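Local coordinates for putative heme binding protein (Tannerella forsythia, PDB 6EU8), which probably binds heme as an HmuY-like protein, here in its apo form, with heme-binding properties that differ from those of Porphyromonas gingivalis HmuY, at residues 45-49 against 50-54; 60-63 against 64-67. All coordinates share one frame; numbering follows the deposited sequence.

Contact 1: 45-49 against 50-54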
ATOM      1  N   HIS A  45       7.480 -14.248 -11.877  1.00 23.03           N
ATOM      2  CA  HIS A  45       7.187 -15.628 -12.230  1.00 23.20           C
ATOM      3  C   HIS A  45       5.928 -15.661 -13.096  1.00 23.43           C
ATOM      4  O   HIS A  45       4.854 -15.168 -12.673  1.00 24.04           O
ATOM      5  CB  HIS A  45       7.057 -16.497 -10.985  1.00 23.48           C
ATOM      6  CG  HIS A  45       8.363 -16.665 -10.244  1.00 22.45           C
ATOM      7  ND1 HIS A  45       8.430 -16.934  -8.904  1.00 23.66           N
ATOM      8  CD2 HIS A  45       9.641 -16.641 -10.694  1.00 23.12           C
ATOM      9  CE1 HIS A  45       9.702 -17.026  -8.536  1.00 24.61           C
ATOM     10  NE2 HIS A  45      10.457 -16.841  -9.604  1.00 23.36           N
ATOM     11  N   VAL A  46       6.101 -16.194 -14.319  1.00 24.58           N
ATOM     12  CA  VAL A  46       4.972 -16.336 -15.283  1.00 25.23           C
ATOM     13  C   VAL A  46       4.276 -17.646 -14.975  1.00 27.43           C
ATOM     14  O   VAL A  46       4.896 -18.718 -14.964  1.00 25.83           O
ATOM     15  CB  VAL A  46       5.467 -16.282 -16.738  1.00 26.25           C
ATOM     16  CG1 VAL A  46       4.326 -16.495 -17.742  1.00 28.95           C
ATOM     17  CG2 VAL A  46       6.152 -14.977 -17.034  1.00 26.67           C
ATOM     18  N   MET A  47       2.986 -17.564 -14.659  1.00 26.23           N
ATOM     19  CA  MET A  47       2.162 -18.739 -14.373  1.00 27.73           C
ATOM     20  C   MET A  47       1.403 -19.056 -15.656  1.00 30.81           C
ATOM     21  O   MET A  47       0.802 -18.165 -16.257  1.00 29.78           O
ATOM     22  CB  MET A  47       1.153 -18.449 -13.264  1.00 31.07           C
ATOM     23  CG  MET A  47       1.763 -18.141 -11.930  1.00 32.08           C
ATOM     24  SD  MET A  47       2.641 -19.598 -11.311  1.00 42.51           S
ATOM     25  CE  MET A  47       3.794 -18.705 -10.309  1.00 40.86           C
ATOM     26  N   LYS A  48       1.485 -20.311 -16.100  1.00 30.08           N
ATOM     27  CA  LYS A  48       0.798 -20.781 -17.313  1.00 33.67           C
ATOM     28  C   LYS A  48       0.152 -22.112 -16.947  1.00 35.83           C
ATOM     29  O   LYS A  48       0.825 -23.023 -16.456  1.00 32.87           O
ATOM     30  CB  LYS A  48       1.799 -20.950 -18.467  1.00 36.64           C
ATOM     31  CG  LYS A  48       1.296 -21.754 -19.674  1.00 39.28           C
ATOM     32  CD  LYS A  48       0.516 -20.888 -20.640  1.00 40.11           C
ATOM     33  CE  LYS A  48      -0.168 -21.743 -21.707  1.00 39.66           C
ATOM     34  NZ  LYS A  48      -0.890 -20.866 -22.660  1.00 39.57           N
ATOM     35  N   ASN A  49      -1.161 -22.221 -17.173  1.00 35.19           N
ATOM     36  CA  ASN A  49      -1.917 -23.427 -16.866  1.00 38.71           C
ATOM     37  C   ASN A  49      -1.791 -23.880 -15.408  1.00 39.34           C
ATOM     38  O   ASN A  49      -1.752 -25.085 -15.123  1.00 41.71           O
ATOM     39  CB  ASN A  49      -1.537 -24.572 -17.822  1.00 40.60           C
ATOM     40  CG  ASN A  49      -1.842 -24.261 -19.278  1.00 41.81           C
ATOM     41  OD1 ASN A  49      -2.598 -23.338 -19.602  1.00 39.55           O
ATOM     42  ND2 ASN A  49      -1.245 -25.036 -20.177  1.00 44.71           N
ATOM     43  N   GLY A  50      -1.729 -22.908 -14.496  1.00 36.78           N
ATOM     44  CA  GLY A  50      -1.670 -23.146 -13.058  1.00 39.47           C
ATOM     45  C   GLY A  50      -0.326 -23.535 -12.465  1.00 41.43           C
ATOM     46  O   GLY A  50      -0.254 -23.868 -11.289  1.00 47.08           O
ATOM     47  N   LYS A  51       0.734 -23.497 -13.260  1.00 41.48           N
ATOM     48  CA  LYS A  51       2.066 -23.816 -12.740  1.00 44.20           C
ATOM     49  C   LYS A  51       3.103 -22.793 -13.177  1.00 38.74           C
ATOM     50  O   LYS A  51       2.965 -22.119 -14.211  1.00 33.65           O
ATOM     51  CB  LYS A  51       2.496 -25.227 -13.150  1.00 49.56           C
ATOM     52  CG  LYS A  51       2.746 -25.415 -14.640  1.00 55.13           C
ATOM     53  CD  LYS A  51       2.401 -26.826 -15.108  1.00 61.01           C
ATOM     54  CE  LYS A  51       3.285 -27.874 -14.448  1.00 65.00           C
ATOM     55  NZ  LYS A  51       3.150 -29.204 -15.108  1.00 67.36           N
ATOM     56  N   LEU A  52       4.144 -22.684 -12.346  1.00 37.49           N
ATOM     57  CA  LEU A  52       5.256 -21.794 -12.602  1.00 39.64           C
ATOM     58  C   LEU A  52       5.948 -22.281 -13.853  1.00 39.12           C
ATOM     59  O   LEU A  52       6.472 -23.396 -13.862  1.00 46.27           O
ATOM     60  CB  LEU A  52       6.230 -21.805 -11.414  1.00 42.38           C
ATOM     61  CG  LEU A  52       7.635 -21.251 -11.688  1.00 45.44           C
ATOM     62  CD1 LEU A  52       7.558 -19.762 -11.866  1.00 43.71           C
ATOM     63  CD2 LEU A  52       8.606 -21.610 -10.574  1.00 46.57           C
ATOM     64  N   LEU A  53       5.934 -21.462 -14.891  1.00 35.31           N
ATOM     65  CA  LEU A  53       6.488 -21.808 -16.199  1.00 38.08           C
ATOM     66  C   LEU A  53       7.805 -21.096 -16.488  1.00 35.78           C
ATOM     67  O   LEU A  53       8.783 -21.755 -16.832  1.00 36.86           O
ATOM     68  CB  LEU A  53       5.500 -21.406 -17.305  1.00 41.59           C
ATOM     69  CG  LEU A  53       5.873 -21.711 -18.770  1.00 47.65           C
ATOM     70  CD1 LEU A  53       5.308 -23.061 -19.175  1.00 48.85           C
ATOM     71  CD2 LEU A  53       5.381 -20.626 -19.724  1.00 47.95           C
ATOM     72  N   GLU A  54       7.802 -19.759 -16.424  1.00 29.53           N
ATOM     73  CA  GLU A  54       8.941 -18.955 -16.824  1.00 29.80           C
ATOM     74  C   GLU A  54       9.347 -17.984 -15.732  1.00 28.24           C
ATOM     75  O   GLU A  54       8.538 -17.659 -14.841  1.00 28.34           O
ATOM     76  CB  GLU A  54       8.646 -18.167 -18.091  1.00 33.26           C
ATOM     77  CG  GLU A  54       8.610 -19.044 -19.312  1.00 37.13           C
ATOM     78  CD  GLU A  54       8.056 -18.359 -20.543  1.00 41.65           C
ATOM     79  OE1 GLU A  54       7.931 -17.110 -20.572  1.00 41.48           O
ATOM     80  OE2 GLU A  54       7.750 -19.106 -21.495  1.00 45.19           O
TER
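The imidazole of H45 is the one ring here, and L52 comes to it obliquely: CD1 of L52 lies 3.4 Å from CB and 3.6 Å from CG of H45. The ring nitrogens turn outside the hairpin, ND1 to D112 and NE2 to E43. M47 and L52 share one face of the sheet; the chain of M47 bends at chi2 (-65°), which lays its SD 3.6 Å from the backbone N of L52, with the methyl CE against CB of L52. On the other V46 and E54 run side by side, while L53 packs its CD2 3.8 Å from CB of K48, whose NZ reaches the carbonyl of K125. Between the strands, N of L53 makes a nearly straight bond to O of V46 (2.9 Å), and E54 N adds a weak one to the same oxygen, while N of V46 bonds to O of E54, so L53 and E54 both face V46: a classic beta bulge. K48 and K51 exchange two backbone bonds round a type I' turn, where N49 and G50 both have positive phi. H45, bonded to carboxylates at both nitrogens, is probably protonated, and its ND1 bond ties this exposed hairpin to the loop of D112.

Contact 2: 60-63 against 64-67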
ATOM      1  N   GLY A  60      17.196  -4.207 -10.134  1.00 29.35           N
ATOM      2  CA  GLY A  60      17.328  -3.232  -9.056  1.00 29.31           C
ATOM      3  C   GLY A  60      17.249  -3.796  -7.643  1.00 29.56           C
ATOM      4  O   GLY A  60      17.351  -5.000  -7.417  1.00 32.35           O
ATOM      5  N   SER A  61      17.065  -2.897  -6.691  1.00 31.81           N
ATOM      6  CA  SER A  61      16.877  -3.239  -5.292  1.00 33.73           C
ATOM      7  C   SER A  61      16.362  -2.023  -4.521  1.00 32.17           C
ATOM      8  O   SER A  61      16.354  -0.884  -5.024  1.00 33.26           O
ATOM      9  CB  SER A  61      18.172  -3.736  -4.645  1.00 37.40           C
ATOM     10  OG  SER A  61      19.003  -2.637  -4.317  1.00 38.53           O
ATOM     11  N   GLU A  62      15.941  -2.264  -3.287  1.00 33.38           N
ATOM     12  CA  GLU A  62      15.452  -1.190  -2.416  1.00 36.22           C
ATOM     13  C   GLU A  62      16.508  -0.109  -2.132  1.00 37.77           C
ATOM     14  O   GLU A  62      16.151   1.010  -1.775  1.00 37.24           O
ATOM     15  CB  GLU A  62      14.859  -1.749  -1.117  1.00 36.45           C
ATOM     16  CG  GLU A  62      13.518  -2.473  -1.337  1.00 37.05           C
ATOM     17  CD  GLU A  62      12.760  -2.776  -0.051  1.00 39.68           C
ATOM     18  OE1 GLU A  62      13.231  -2.373   1.036  1.00 42.83           O
ATOM     19  OE2 GLU A  62      11.676  -3.403  -0.127  1.00 35.34           O
ATOM     20  N   ALA A  63      17.792  -0.429  -2.331  1.00 39.34           N
ATOM     21  CA  ALA A  63      18.842   0.603  -2.309  1.00 40.39           C
ATOM     22  C   ALA A  63      18.673   1.695  -3.374  1.00 40.29           C
ATOM     23  O   ALA A  63      19.199   2.797  -3.214  1.00 44.11           O
ATOM     24  CB  ALA A  63      20.224  -0.040  -2.415  1.00 41.56           C
ATOM     25  N   ASP A  64      17.931   1.407  -4.447  1.00 35.73           N
ATOM     26  CA  ASP A  64      17.564   2.419  -5.449  1.00 35.67           C
ATOM     27  C   ASP A  64      16.581   3.486  -4.966  1.00 39.95           C
ATOM     28  O   ASP A  64      16.353   4.465  -5.679  1.00 42.24           O
ATOM     29  CB  ASP A  64      16.974   1.758  -6.700  1.00 38.02           C
ATOM     30  CG  ASP A  64      17.922   0.760  -7.350  1.00 38.78           C
ATOM     31  OD1 ASP A  64      19.131   0.843  -7.106  1.00 45.07           O
ATOM     32  OD2 ASP A  64      17.461  -0.101  -8.122  1.00 38.86           O
ATOM     33  N   ILE A  65      15.970   3.283  -3.797  1.00 37.10           N
ATOM     34  CA  ILE A  65      15.039   4.258  -3.231  1.00 37.39           C
ATOM     35  C   ILE A  65      15.860   5.298  -2.470  1.00 37.07           C
ATOM     36  O   ILE A  65      16.530   4.967  -1.494  1.00 40.04           O
ATOM     37  CB  ILE A  65      14.009   3.625  -2.256  1.00 34.54           C
ATOM     38  CG1 ILE A  65      13.255   2.450  -2.902  1.00 32.38           C
ATOM     39  CG2 ILE A  65      13.026   4.699  -1.786  1.00 35.33           C
ATOM     40  CD1 ILE A  65      12.556   1.557  -1.897  1.00 32.22           C
ATOM     41  N   LYS A  66      15.798   6.549  -2.906  1.00 41.26           N
ATOM     42  CA  LYS A  66      16.625   7.609  -2.288  1.00 43.27           C
ATOM     43  C   LYS A  66      16.001   8.244  -1.035  1.00 43.83           C
ATOM     44  O   LYS A  66      16.722   8.558  -0.074  1.00 44.30           O
ATOM     45  CB  LYS A  66      16.984   8.673  -3.332  1.00 45.54           C
ATOM     46  CG  LYS A  66      17.556   8.109  -4.631  1.00 48.64           C
ATOM     47  CD  LYS A  66      18.613   7.032  -4.385  1.00 52.34           C
ATOM     48  CE  LYS A  66      19.373   6.658  -5.649  1.00 54.09           C
ATOM     49  NZ  LYS A  66      20.294   5.509  -5.405  1.00 56.30           N
ATOM     50  N   ILE A  67      14.680   8.424  -1.032  1.00 37.05           N
ATOM     51  CA  ILE A  67      13.984   9.026   0.117  1.00 34.23           C
ATOM     52  C   ILE A  67      13.827   8.061   1.282  1.00 33.89           C
ATOM     53  O   ILE A  67      13.790   6.843   1.070  1.00 31.70           O
ATOM     54  CB  ILE A  67      12.594   9.624  -0.266  1.00 34.82           C
ATOM     55  CG1 ILE A  67      11.607   8.569  -0.822  1.00 33.94           C
ATOM     56  CG2 ILE A  67      12.747  10.747  -1.285  1.00 35.77           C
ATOM     57  CD1 ILE A  67      10.198   9.105  -0.993  1.00 33.99           C
TER
HETATM   58  O   HOH W   1      20.216  -1.604  -6.420  1.00 49.33           O
HETATM   59  O   HOH W   2      16.504   2.441   0.465  1.00 49.78           O
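Backbone hydrogen bonds wind S61 to I65 into a short 3-10 turn. The N-H of D64 reaches back three residues to O of S61 at 2.8 Å, and that of I65 repeats the step to O of E62 at 3.0 Å. Both donors stand above the plane of the carbonyl they meet, 46° out of it at S61 and 59° at E62, as the tight winding brings them in over the peptide.

Side-chain hydrogen bonds close the start of the turn. The carboxylate of D64 folds back over S61, and its OD2 receives the backbone N-H of S61 at 3.2 Å from above the carboxylate plane. The same oxygen lies 3.3 Å from CA of G60. S61 OG in turn accepts from the N-H of A63, an ST turn; a chi1 of 79° sets the hydroxyl between its own N and carbonyl carbon, facing the turn.

Water completes the polar network. One molecule sits 2.6 Å from OG of S61 and donates to OD1 of D64, so both carboxylate oxygens are engaged.

Apolar contact is slight: I65 lies alongside E62, its CD1 4.1 Å from CB of E62, and rests on E36 and H38 of strand 35-39. Beyond CG the chain of E62 runs extended to a salt bridge with R79, while E36 takes the backbone N-H groups of K66 and I67.

Two N-H groups at the start of the turn thus meet side-chain oxygens: that of S61 the carboxylate of D64, that of A63 the hydroxyl of S61. The N-H of S61 and the bridging water probably stabilise the negative charge of D64.

In the fold
Following the chain from the N terminus, contact 1 comes first and closes the short hairpin of strands 44-48 and 51-56 at the edge of the large antiparallel sheet, where strand 44-48 also pairs with strand 127-136. The second strand then leads into the loop before strand 71-74, and within that loop contact 2 closes a compact turn beside strand 35-39 of the four-stranded sheet. The contacts lie in series, neither nested nor crossed, with centres 28 Å apart and nearest atoms about 14 Å apart. The centre of contact 1 lies about 25 Å from that of the chain, the centre of contact 2 about 17 Å; the latter belongs to the connection between the two sheets.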